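Local structure of malate oxidoreductase (Thermotoga maritima, 1VL6) at residues A[77-82]-A[141-146]; A[136-141]-A[157-162]; A[147-152]-A[166-171]. The protein probably catalyses the NAD-dependent oxidative decarboxylation of malate to pyruvate. All coordinates share one frame; numbering follows the deposited sequence.

The three contacts lie in and beside the parallel sheet, around strands 71-76, 137-140 and 163-165. Interaction 1 joins the loops after strands 71-76 and 137-140. Interaction 2 pairs strand 137-140 with the chain leading into strand 163-165. Interaction 3 packs helix 147-158, the connection between those strands, against the start of helix 166-186. The centres of interactions 1 and 2 are about 17 Å apart, those of 1 and 3 about 9 Å, and those of 2 and 3 about 12 Å. Interaction 1 closes before interaction 3 opens, while interaction 2 alternates with both. A salt bridge from Asp77 to Lys147 ties interactions 1 and 3. Interaction 3 lies roughly where the N-terminal and NAD-binding family regions meet.

Interaction 1: A[77-82]-A[141-146]; sequences DGSAVL and EDIGAP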
ATOM      1  N   ASP A  77       1.216  13.932  24.985  1.00 61.87           N
ATOM      2  CA  ASP A  77       0.342  15.074  25.292  1.00 60.72           C
ATOM      3  C   ASP A  77       0.972  16.328  24.803  1.00 62.16           C
ATOM      4  O   ASP A  77       0.411  17.398  24.933  1.00 65.01           O
ATOM      5  CB  ASP A  77       0.098  15.212  26.770  1.00 60.18           C
ATOM      6  CG  ASP A  77       1.333  15.646  27.547  1.00 61.41           C
ATOM      7  OD1 ASP A  77       2.464  15.210  27.221  1.00 63.13           O
ATOM      8  OD2 ASP A  77       1.232  16.369  28.564  1.00 61.93           O
ATOM      9  N   GLY A  78       2.137  16.197  24.185  1.00 64.12           N
ATOM     10  CA  GLY A  78       2.856  17.338  23.612  1.00 64.57           C
ATOM     11  C   GLY A  78       3.477  18.260  24.643  1.00 62.62           C
ATOM     12  O   GLY A  78       3.661  19.444  24.399  1.00 62.78           O
ATOM     13  N   SER A  79       3.782  17.715  25.803  1.00 61.46           N
ATOM     14  CA  SER A  79       4.368  18.514  26.863  1.00 61.41           C
ATOM     15  C   SER A  79       5.858  18.737  26.638  1.00 60.39           C
ATOM     16  O   SER A  79       6.467  19.523  27.283  1.00 61.79           O
ATOM     17  CB  SER A  79       4.070  17.884  28.243  1.00 59.78           C
ATOM     18  OG  SER A  79       4.490  16.529  28.379  1.00 62.88           O
ATOM     19  N   ALA A  80       6.457  18.017  25.712  1.00 62.07           N
ATOM     20  CA  ALA A  80       7.886  18.213  25.381  1.00 61.37           C
ATOM     21  C   ALA A  80       8.184  17.802  23.955  1.00 62.89           C
ATOM     22  O   ALA A  80       8.858  16.784  23.705  1.00 62.15           O
ATOM     23  CB  ALA A  80       8.773  17.422  26.327  1.00 55.30           C
ATOM     24  N   VAL A  81       7.707  18.599  23.003  1.00 63.48           N
ATOM     25  CA  VAL A  81       7.891  18.240  21.607  1.00 63.95           C
ATOM     26  C   VAL A  81       9.255  18.692  21.117  1.00 64.08           C
ATOM     27  O   VAL A  81       9.619  19.868  21.169  1.00 64.24           O
ATOM     28  CB  VAL A  81       6.824  18.800  20.660  1.00 62.77           C
ATOM     29  CG1 VAL A  81       7.128  18.382  19.199  1.00 63.73           C
ATOM     30  CG2 VAL A  81       5.472  18.293  21.052  1.00 69.43           C
ATOM     31  N   LEU A  82       9.993  17.739  20.596  1.00 65.75           N
ATOM     32  CA  LEU A  82      11.280  18.027  19.952  1.00 67.97           C
ATOM     33  C   LEU A  82      12.030  18.997  20.840  1.00 68.36           C
ATOM     34  O   LEU A  82      12.096  18.776  22.031  1.00 70.14           O
ATOM     35  CB  LEU A  82      11.072  18.569  18.516  1.00 66.98           C
ATOM     36  CG  LEU A  82      10.279  17.679  17.534  1.00 69.45           C
ATOM     37  CD1 LEU A  82      10.128  18.354  16.200  1.00 67.03           C
ATOM     38  CD2 LEU A  82      10.944  16.309  17.350  1.00 67.75           C
ATOM     39  N   GLU A 141       6.094   9.281  23.953  1.00 62.72           N
ATOM     40  CA  GLU A 141       6.954  10.178  23.222  1.00 63.61           C
ATOM     41  C   GLU A 141       6.647  11.626  23.581  1.00 63.85           C
ATOM     42  O   GLU A 141       5.471  12.017  23.648  1.00 65.00           O
ATOM     43  CB  GLU A 141       6.769   9.920  21.736  1.00 63.59           C
ATOM     44  CG  GLU A 141       7.683  10.745  20.846  1.00 75.76           C
ATOM     45  CD  GLU A 141       9.099  10.219  20.715  1.00 74.80           C
ATOM     46  OE1 GLU A 141       9.276   9.005  20.622  1.00 75.65           O
ATOM     47  OE2 GLU A 141      10.026  11.047  20.687  1.00 84.93           O
ATOM     48  N   ASP A 142       7.696  12.411  23.846  1.00 63.22           N
ATOM     49  CA  ASP A 142       7.586  13.887  23.989  1.00 63.45           C
ATOM     50  C   ASP A 142       6.625  14.271  25.092  1.00 63.80           C
ATOM     51  O   ASP A 142       5.721  15.135  24.916  1.00 63.49           O
ATOM     52  CB  ASP A 142       7.216  14.550  22.631  1.00 64.11           C
ATOM     53  CG  ASP A 142       8.372  14.505  21.616  1.00 65.35           C
ATOM     54  OD1 ASP A 142       9.444  13.936  21.934  1.00 68.75           O
ATOM     55  OD2 ASP A 142       8.310  15.026  20.484  1.00 69.68           O
ATOM     56  N   ILE A 143       6.824  13.603  26.227  1.00 63.95           N
ATOM     57  CA  ILE A 143       6.102  13.887  27.481  1.00 63.20           C
ATOM     58  C   ILE A 143       7.129  14.377  28.453  1.00 62.07           C
ATOM     59  O   ILE A 143       8.143  13.707  28.690  1.00 63.29           O
ATOM     60  CB  ILE A 143       5.419  12.608  28.050  1.00 64.91           C
ATOM     61  CG1 ILE A 143       4.356  12.100  27.072  1.00 67.80           C
ATOM     62  CG2 ILE A 143       4.805  12.874  29.412  1.00 64.22           C
ATOM     63  CD1 ILE A 143       3.887  10.690  27.356  1.00 65.15           C
ATOM     64  N   GLY A 144       6.867  15.537  29.038  1.00 62.42           N
ATOM     65  CA  GLY A 144       7.877  16.216  29.856  1.00 60.87           C
ATOM     66  C   GLY A 144       8.303  15.526  31.133  1.00 60.08           C
ATOM     67  O   GLY A 144       7.548  14.706  31.702  1.00 61.31           O
ATOM     68  N   ALA A 145       9.496  15.890  31.595  1.00 59.29           N
ATOM     69  CA  ALA A 145       9.998  15.485  32.907  1.00 60.48           C
ATOM     70  C   ALA A 145       9.608  16.549  33.915  1.00 61.53           C
ATOM     71  O   ALA A 145       9.360  17.696  33.542  1.00 64.87           O
ATOM     72  CB  ALA A 145      11.510  15.302  32.878  1.00 59.92           C
ATOM     73  N   PRO A 146       9.453  16.198  35.182  1.00 61.82           N
ATOM     74  CA  PRO A 146       9.599  14.863  35.706  1.00 61.71           C
ATOM     75  C   PRO A 146       8.313  13.966  35.634  1.00 62.08           C
ATOM     76  O   PRO A 146       8.369  12.800  36.029  1.00 62.58           O
ATOM     77  CB  PRO A 146       9.934  15.153  37.168  1.00 63.50           C
ATOM     78  CG  PRO A 146       9.075  16.272  37.482  1.00 58.80           C
ATOM     79  CD  PRO A 146       9.027  17.125  36.237  1.00 62.91           C
TER
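Ser79 and Asp142 are central to this meeting of two loops, which leave the C-terminal ends of the neighbouring parallel strands 71-76 and 137-140. The tight part lies around Asp142, the residue most covered by the other loop. Its backbone O accepts a hydrogen bond from Ala80 N at 3.1 Å, and the donor stands above the carbonyl plane. The carboxylate reaches further along the loop, to Leu82. There OD2 of Asp142 takes the N-H of Leu82 at 3.2 Å, again from above the carboxylate plane. CG1 of Val81 passes it at a slant, 3.8 Å from the same OD2. Val81 points away overall and also packs on Ala92 and Val95 of helix 89-107.

The second tight point is Ser79. Its OG sits between the backbone N and the carbonyl carbon (chi1 56°), which turns it toward both Asp77 and Gly144. The hydroxyl donates to Asp77 OD1 at 2.7 Å, on the syn side and close to the carboxylate plane. Ser79 N makes a weak bond to the same OD1, in the manner of an Asx turn. OD2 of Asp77 forms a salt bridge with Lys147, so both carboxylate oxygens have partners. CG1 of Ile143 crosses beside the carboxylate, 3.6 Å from Asp77 OD1. Ile143 also packs on Cys148 and Ile151 of helix 147-158.

The other side is looser. The methyl CB of Ala80 rests 3.8 Å from Gly144 N, and both residues are partly open to solvent. Beyond them the 141-146 loop runs out through exposed Ala145 to a cis peptide bond before Pro146. Gly144 N donates to Ser79 OG at 2.7 Å with a nearly straight N-H...O angle of 167°.

Interaction 2: A[136-141]-A[157-162]; sequences GGINLE and EEMNIP
Strand 137-140 meets the chain just before strand 163-165 through one backbone hydrogen bond, from Ile138 N to Pro162 O at 2.9 Å, with the donor in the carbonyl plane and an N-H...O angle of 161°. CA of Gly137 adds a CA-H...O contact to the same Pro162 O at 3.6 Å. A step earlier, Gly136 O lies against the ring of Pro162, 3.4 Å from CD, and also against CB of Ile161.

The side chains pack on one side of this pairing. Ile138 and Ile161 both point toward the opposing segment and cross at a slant. CD1 of Ile161 touches CG1 of Ile138 at 3.5 Å. Ile161 carries CG1 between its backbone N and carbonyl carbon (chi1 54°), and the extended CG1-CD1 arm then reaches Ile138 and the backbone N of Gly137. Met159, present as selenomethionine, comes in at about a right angle to Ile138. Its chain bends about the CG-SE bond (chi3 72°), which brings the methyl CE to 4.0 Å from Ile138 CG1. Val128 of helix 121-130 covers both Met159 and Ile138. An alanine in place of Ile161 would remove the reaching arm and would probably open a gap beside Ile138 CG1 and Gly137. All the touching residues are buried.

Ile138 also bonds through its backbone to Phe164, so the pairing continues into strand 163-165. The arrangement is that of a beta-alpha-beta crossover: strand 137-140, helix 147-158, then the parallel strand 163-165, outermost in the sheet within this chain.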
ATOM      1  N   GLY A 136      -0.336  -3.765  20.574  1.00 65.96           N
ATOM      2  CA  GLY A 136       0.705  -4.716  21.012  1.00 65.86           C
ATOM      3  C   GLY A 136       1.810  -4.089  21.815  1.00 64.50           C
ATOM      4  O   GLY A 136       2.601  -4.803  22.426  1.00 64.09           O
ATOM      5  N   GLY A 137       1.862  -2.751  21.792  1.00 64.70           N
ATOM      6  CA  GLY A 137       2.950  -1.969  22.420  1.00 62.82           C
ATOM      7  C   GLY A 137       2.607  -0.501  22.550  1.00 62.09           C
ATOM      8  O   GLY A 137       1.767   0.003  21.822  1.00 63.31           O
ATOM      9  N   ILE A 138       3.223   0.178  23.508  1.00 62.08           N
ATOM     10  CA  ILE A 138       3.043   1.604  23.701  1.00 61.39           C
ATOM     11  C   ILE A 138       4.377   2.324  23.593  1.00 62.90           C
ATOM     12  O   ILE A 138       5.322   1.996  24.313  1.00 64.88           O
ATOM     13  CB  ILE A 138       2.499   1.864  25.086  1.00 60.99           C
ATOM     14  CG1 ILE A 138       1.221   1.052  25.341  1.00 66.22           C
ATOM     15  CG2 ILE A 138       2.274   3.339  25.280  1.00 63.45           C
ATOM     16  CD1 ILE A 138      -0.058   1.646  24.739  1.00 66.57           C
ATOM     17  N   ASN A 139       4.444   3.334  22.733  1.00 62.52           N
ATOM     18  CA  ASN A 139       5.595   4.193  22.659  1.00 62.59           C
ATOM     19  C   ASN A 139       5.238   5.563  23.188  1.00 62.34           C
ATOM     20  O   ASN A 139       4.564   6.343  22.518  1.00 62.84           O
ATOM     21  CB  ASN A 139       6.087   4.301  21.223  1.00 65.29           C
ATOM     22  CG  ASN A 139       7.274   5.262  21.074  1.00 70.83           C
ATOM     23  OD1 ASN A 139       7.377   5.923  20.056  1.00 74.23           O
ATOM     24  ND2 ASN A 139       8.147   5.348  22.086  1.00 66.70           N
ATOM     25  N   LEU A 140       5.669   5.851  24.400  1.00 62.19           N
ATOM     26  CA  LEU A 140       5.496   7.185  24.989  1.00 62.69           C
ATOM     27  C   LEU A 140       6.517   8.078  24.326  1.00 63.44           C
ATOM     28  O   LEU A 140       7.673   7.660  24.146  1.00 63.89           O
ATOM     29  CB  LEU A 140       5.732   7.162  26.526  1.00 61.13           C
ATOM     30  CG  LEU A 140       4.734   6.340  27.331  1.00 60.05           C
ATOM     31  CD1 LEU A 140       5.225   6.119  28.697  1.00 60.20           C
ATOM     32  CD2 LEU A 140       3.394   7.040  27.375  1.00 63.47           C
ATOM     33  N   GLU A 141       6.094   9.281  23.953  1.00 62.72           N
ATOM     34  CA  GLU A 141       6.954  10.178  23.222  1.00 63.61           C
ATOM     35  C   GLU A 141       6.647  11.626  23.581  1.00 63.85           C
ATOM     36  O   GLU A 141       5.471  12.017  23.648  1.00 65.00           O
ATOM     37  CB  GLU A 141       6.769   9.920  21.736  1.00 63.59           C
ATOM     38  CG  GLU A 141       7.683  10.745  20.846  1.00 75.76           C
ATOM     39  CD  GLU A 141       9.099  10.219  20.715  1.00 74.80           C
ATOM     40  OE1 GLU A 141       9.276   9.005  20.622  1.00 75.65           O
ATOM     41  OE2 GLU A 141      10.026  11.047  20.687  1.00 84.93           O
ATOM     42  N   GLU A 157       4.875  -1.118  34.731  1.00 62.90           N
ATOM     43  CA  GLU A 157       4.548  -2.022  35.842  1.00 63.62           C
ATOM     44  C   GLU A 157       3.151  -2.624  35.694  1.00 64.15           C
ATOM     45  O   GLU A 157       2.944  -3.807  35.986  1.00 63.44           O
ATOM     46  CB  GLU A 157       4.564  -1.290  37.167  1.00 63.99           C
ATOM     47  CG  GLU A 157       5.833  -1.404  38.010  1.00 75.27           C
ATOM     48  CD  GLU A 157       5.956  -0.316  39.133  1.00 76.76           C
ATOM     49  OE1 GLU A 157       4.908   0.331  39.552  1.00 76.28           O
ATOM     50  OE2 GLU A 157       7.136  -0.092  39.583  1.00 88.21           O
ATOM     51  N   GLU A 158       2.191  -1.805  35.255  1.00 63.34           N
ATOM     52  CA  GLU A 158       0.784  -2.174  35.295  1.00 63.09           C
ATOM     53  C   GLU A 158       0.215  -2.740  33.996  1.00 64.96           C
ATOM     54  O   GLU A 158      -0.862  -3.334  33.996  1.00 67.68           O
ATOM     55  CB  GLU A 158      -0.043  -0.982  35.754  1.00 60.09           C
ATOM     56  CG  GLU A 158       0.266  -0.566  37.180  1.00 63.14           C
ATOM     57  CD  GLU A 158      -0.397   0.728  37.603  1.00 63.69           C
ATOM     58  OE1 GLU A 158      -1.406   1.125  36.987  1.00 64.12           O
ATOM     59  OE2 GLU A 158       0.111   1.343  38.572  1.00 71.92           O
HETATM   60  N   MSE A 159       0.891  -2.537  32.876  1.00 65.25           N
HETATM   61  CA  MSE A 159       0.380  -3.050  31.610  1.00 65.43           C
HETATM   62  C   MSE A 159       1.086  -4.331  31.236  1.00 63.49           C
HETATM   63  O   MSE A 159       2.128  -4.654  31.753  1.00 62.97           O
HETATM   64  CB  MSE A 159       0.525  -2.013  30.496  1.00 67.74           C
HETATM   65  CG  MSE A 159      -0.282  -0.708  30.748  1.00 70.64           C
HETATM   66 SE   MSE A 159      -0.155   0.578  29.261  1.00 68.77          SE
HETATM   67  CE  MSE A 159      -1.253  -0.440  28.066  1.00 72.45           C
ATOM     68  N   ASN A 160       0.466  -5.083  30.353  1.00 64.50           N
ATOM     69  CA  ASN A 160       1.006  -6.357  29.913  1.00 66.50           C
ATOM     70  C   ASN A 160       1.362  -6.341  28.469  1.00 66.53           C
ATOM     71  O   ASN A 160       1.307  -7.353  27.829  1.00 69.52           O
ATOM     72  CB  ASN A 160      -0.024  -7.446  30.129  1.00 67.22           C
ATOM     73  CG  ASN A 160      -0.092  -7.872  31.553  1.00 74.67           C
ATOM     74  OD1 ASN A 160      -1.088  -7.637  32.230  1.00 87.54           O
ATOM     75  ND2 ASN A 160       0.987  -8.450  32.044  1.00 71.10           N
ATOM     76  N   ILE A 161       1.614  -5.158  27.955  1.00 64.27           N
ATOM     77  CA  ILE A 161       2.258  -4.991  26.701  1.00 62.96           C
ATOM     78  C   ILE A 161       3.428  -4.084  27.012  1.00 62.43           C
ATOM     79  O   ILE A 161       3.372  -3.377  27.999  1.00 62.90           O
ATOM     80  CB  ILE A 161       1.343  -4.346  25.662  1.00 61.75           C
ATOM     81  CG1 ILE A 161       0.730  -3.009  26.156  1.00 70.17           C
ATOM     82  CG2 ILE A 161       0.306  -5.268  25.292  1.00 56.96           C
ATOM     83  CD1 ILE A 161      -0.071  -2.227  25.063  1.00 63.86           C
ATOM     84  N   PRO A 162       4.497  -4.138  26.234  1.00 61.94           N
ATOM     85  CA  PRO A 162       5.665  -3.348  26.537  1.00 63.38           C
ATOM     86  C   PRO A 162       5.343  -1.864  26.405  1.00 63.94           C
ATOM     87  O   PRO A 162       4.479  -1.481  25.591  1.00 64.69           O
ATOM     88  CB  PRO A 162       6.699  -3.799  25.466  1.00 67.34           C
ATOM     89  CG  PRO A 162       5.880  -4.314  24.331  1.00 66.74           C
ATOM     90  CD  PRO A 162       4.702  -4.980  25.046  1.00 63.16           C
TER

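Interaction 3: A[147-152]-A[166-171]; sequences KCFRIL and DDQQGT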
ATOM      1  N   LYS A 147       7.189  14.452  35.130  1.00 61.36           N
ATOM      2  CA  LYS A 147       6.032  13.570  35.145  1.00 61.32           C
ATOM      3  C   LYS A 147       6.252  12.284  34.342  1.00 62.24           C
ATOM      4  O   LYS A 147       5.663  11.252  34.655  1.00 63.93           O
ATOM      5  CB  LYS A 147       4.744  14.295  34.732  1.00 61.03           C
ATOM      6  CG  LYS A 147       4.476  14.377  33.255  1.00 64.64           C
ATOM      7  CD  LYS A 147       3.396  15.420  32.929  1.00 53.27           C
ATOM      8  CE  LYS A 147       3.117  15.525  31.407  1.00 54.54           C
ATOM      9  NZ  LYS A 147       2.096  16.627  31.121  1.00 58.69           N
ATOM     10  N   CYS A 148       7.108  12.314  33.331  1.00 61.59           N
ATOM     11  CA  CYS A 148       7.302  11.132  32.517  1.00 62.38           C
ATOM     12  C   CYS A 148       7.994  10.000  33.302  1.00 61.12           C
ATOM     13  O   CYS A 148       7.988   8.851  32.911  1.00 60.86           O
ATOM     14  CB  CYS A 148       8.126  11.494  31.270  1.00 64.06           C
ATOM     15  SG  CYS A 148       9.739  12.078  31.749  1.00 60.29           S
ATOM     16  N   PHE A 149       8.639  10.311  34.394  1.00 60.66           N
ATOM     17  CA  PHE A 149       9.278   9.239  35.123  1.00 61.39           C
ATOM     18  C   PHE A 149       8.218   8.305  35.706  1.00 62.92           C
ATOM     19  O   PHE A 149       8.233   7.088  35.486  1.00 63.15           O
ATOM     20  CB  PHE A 149      10.161   9.815  36.235  1.00 61.65           C
ATOM     21  CG  PHE A 149      11.341  10.630  35.727  1.00 62.84           C
ATOM     22  CD1 PHE A 149      12.231  10.094  34.833  1.00 59.35           C
ATOM     23  CD2 PHE A 149      11.549  11.929  36.161  1.00 64.59           C
ATOM     24  CE1 PHE A 149      13.317  10.842  34.380  1.00 71.63           C
ATOM     25  CE2 PHE A 149      12.642  12.676  35.718  1.00 58.35           C
ATOM     26  CZ  PHE A 149      13.521  12.138  34.843  1.00 60.27           C
ATOM     27  N   ARG A 150       7.276   8.905  36.427  1.00 65.14           N
ATOM     28  CA  ARG A 150       6.187   8.171  37.072  1.00 66.83           C
ATOM     29  C   ARG A 150       5.334   7.511  35.993  1.00 64.38           C
ATOM     30  O   ARG A 150       4.920   6.352  36.163  1.00 64.44           O
ATOM     31  CB  ARG A 150       5.312   9.105  37.929  1.00 67.69           C
ATOM     32  CG  ARG A 150       5.345   8.914  39.464  1.00 76.64           C
ATOM     33  CD  ARG A 150       4.642  10.081  40.306  1.00 73.78           C
ATOM     34  NE  ARG A 150       5.546  11.192  40.710  1.00 88.25           N
ATOM     35  CZ  ARG A 150       5.827  12.343  40.007  1.00 94.30           C
ATOM     36  NH1 ARG A 150       5.298  12.616  38.814  1.00 90.78           N
ATOM     37  NH2 ARG A 150       6.671  13.248  40.515  1.00 95.13           N
ATOM     38  N   ILE A 151       5.097   8.225  34.882  1.00 61.08           N
ATOM     39  CA  ILE A 151       4.228   7.678  33.848  1.00 60.94           C
ATOM     40  C   ILE A 151       4.824   6.396  33.247  1.00 61.84           C
ATOM     41  O   ILE A 151       4.152   5.364  33.141  1.00 62.30           O
ATOM     42  CB  ILE A 151       3.921   8.719  32.772  1.00 61.66           C
ATOM     43  CG1 ILE A 151       3.076   9.843  33.373  1.00 61.63           C
ATOM     44  CG2 ILE A 151       3.164   8.082  31.604  1.00 60.53           C
ATOM     45  CD1 ILE A 151       2.811  10.979  32.423  1.00 65.62           C
ATOM     46  N   LEU A 152       6.091   6.442  32.877  1.00 61.59           N
ATOM     47  CA  LEU A 152       6.736   5.242  32.362  1.00 61.73           C
ATOM     48  C   LEU A 152       6.700   4.084  33.355  1.00 61.39           C
ATOM     49  O   LEU A 152       6.373   2.990  33.008  1.00 61.16           O
ATOM     50  CB  LEU A 152       8.180   5.518  31.968  1.00 59.98           C
ATOM     51  CG  LEU A 152       8.936   4.310  31.418  1.00 57.27           C
ATOM     52  CD1 LEU A 152       8.204   3.848  30.169  1.00 66.24           C
ATOM     53  CD2 LEU A 152      10.388   4.678  31.116  1.00 59.28           C
ATOM     54  N   ASP A 166      11.059   6.808  24.297  1.00 64.34           N
ATOM     55  CA  ASP A 166      12.306   7.154  23.618  1.00 65.78           C
ATOM     56  C   ASP A 166      13.277   8.001  24.372  1.00 63.46           C
ATOM     57  O   ASP A 166      14.432   7.649  24.515  1.00 61.91           O
ATOM     58  CB  ASP A 166      12.042   7.984  22.379  1.00 69.67           C
ATOM     59  CG  ASP A 166      11.770   7.164  21.236  1.00 72.87           C
ATOM     60  OD1 ASP A 166      10.610   6.737  21.058  1.00 75.31           O
ATOM     61  OD2 ASP A 166      12.748   6.868  20.504  1.00 88.54           O
ATOM     62  N   ASP A 167      12.813   9.179  24.745  1.00 62.18           N
ATOM     63  CA  ASP A 167      13.688  10.206  25.283  1.00 63.99           C
ATOM     64  C   ASP A 167      14.378   9.756  26.537  1.00 62.53           C
ATOM     65  O   ASP A 167      15.431  10.267  26.880  1.00 65.63           O
ATOM     66  CB  ASP A 167      12.879  11.471  25.571  1.00 67.58           C
ATOM     67  CG  ASP A 167      12.261  12.047  24.295  1.00 84.50           C
ATOM     68  OD1 ASP A 167      13.138  12.607  23.568  1.00 83.12           O
ATOM     69  OD2 ASP A 167      11.019  11.896  23.922  1.00 84.69           O
ATOM     70  N   GLN A 168      13.789   8.791  27.213  1.00 61.93           N
ATOM     71  CA  GLN A 168      14.378   8.180  28.375  1.00 61.34           C
ATOM     72  C   GLN A 168      15.219   6.998  27.966  1.00 60.33           C
ATOM     73  O   GLN A 168      16.434   7.034  28.126  1.00 59.78           O
ATOM     74  CB  GLN A 168      13.270   7.727  29.349  1.00 63.26           C
ATOM     75  CG  GLN A 168      12.424   8.844  29.992  1.00 61.66           C
ATOM     76  CD  GLN A 168      11.626   8.346  31.208  1.00 63.09           C
ATOM     77  OE1 GLN A 168      12.204   7.828  32.158  1.00 53.31           O
ATOM     78  NE2 GLN A 168      10.314   8.534  31.183  1.00 67.42           N
ATOM     79  N   GLN A 169      14.567   5.946  27.463  1.00 59.72           N
ATOM     80  CA  GLN A 169      15.224   4.618  27.306  1.00 59.32           C
ATOM     81  C   GLN A 169      16.026   4.522  26.007  1.00 60.93           C
ATOM     82  O   GLN A 169      17.111   3.946  25.968  1.00 62.39           O
ATOM     83  CB  GLN A 169      14.210   3.439  27.431  1.00 56.26           C
ATOM     84  CG  GLN A 169      13.457   3.458  28.782  1.00 53.16           C
ATOM     85  CD  GLN A 169      12.175   2.663  28.791  1.00 58.21           C
ATOM     86  OE1 GLN A 169      11.277   2.947  28.009  1.00 62.82           O
ATOM     87  NE2 GLN A 169      12.098   1.635  29.647  1.00 56.27           N
ATOM     88  N   GLY A 170      15.500   5.103  24.953  1.00 60.76           N
ATOM     89  CA  GLY A 170      16.192   5.132  23.675  1.00 60.87           C
ATOM     90  C   GLY A 170      17.443   5.972  23.735  1.00 60.74           C
ATOM     91  O   GLY A 170      18.527   5.529  23.353  1.00 61.05           O
ATOM     92  N   THR A 171      17.328   7.183  24.239  1.00 61.42           N
ATOM     93  CA  THR A 171      18.494   8.027  24.334  1.00 59.46           C
ATOM     94  C   THR A 171      19.522   7.380  25.185  1.00 60.29           C
ATOM     95  O   THR A 171      20.699   7.439  24.867  1.00 61.21           O
ATOM     96  CB  THR A 171      18.167   9.331  24.970  1.00 59.67           C
ATOM     97  OG1 THR A 171      17.133   9.976  24.243  1.00 62.14           O
ATOM     98  CG2 THR A 171      19.373  10.296  24.871  1.00 60.40           C
TER
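Gln168 sends its side chain across to helix 147-152 and meets Cys148, Phe149 and Leu152 there. Its CG lies beside the backbone N, opposite the carbonyl carbon (chi1 -66°). Beyond CG the chain is extended, and this carries the amide over to the facing helix. NE2 of Gln168 donates to Cys148 O at 2.9 Å. The bond is bent, with an N-H...O angle of 138°, and the donor stands above the carbonyl plane. Leu152 N, the usual helical partner of Cys148 O, approaches from the opposite face. The sulfur of Cys148 is also near, with SG 3.6 Å from Gln168 NE2.

The amide oxygen lies on the Phe149 side. OE1 of Gln168 comes to the edge of the ring, close to its plane, 3.5 Å from CD1. The ring and amide planes are nearly perpendicular. OE1 also accepts from Asn206 of helix 202-214, and NE2 bonds His165 ND1. Both ends of this buried amide are therefore held, which should fix which way it is flipped.

Helix 147-158 is the crossover of the beta-alpha-beta unit with strands 137-140 and 163-165. Helix 166-186 follows directly on strand 163-165. The two helices cross at -73°, with their short axes 11.1 Å apart. Helix 166-186 opens with a wider pi-type turn, in which Thr171 N bonds Asp166 O.

Leu152 makes the apolar part of the contact. Its CG is anti to the backbone N, and its branches meet Gln169 coming from the opposite direction. CD2 of Leu152 lies against the Gln169 amide, 3.6 Å from CD. The oxygen of that amide, OE1, accepts a hydrogen bond from the backbone N of His165.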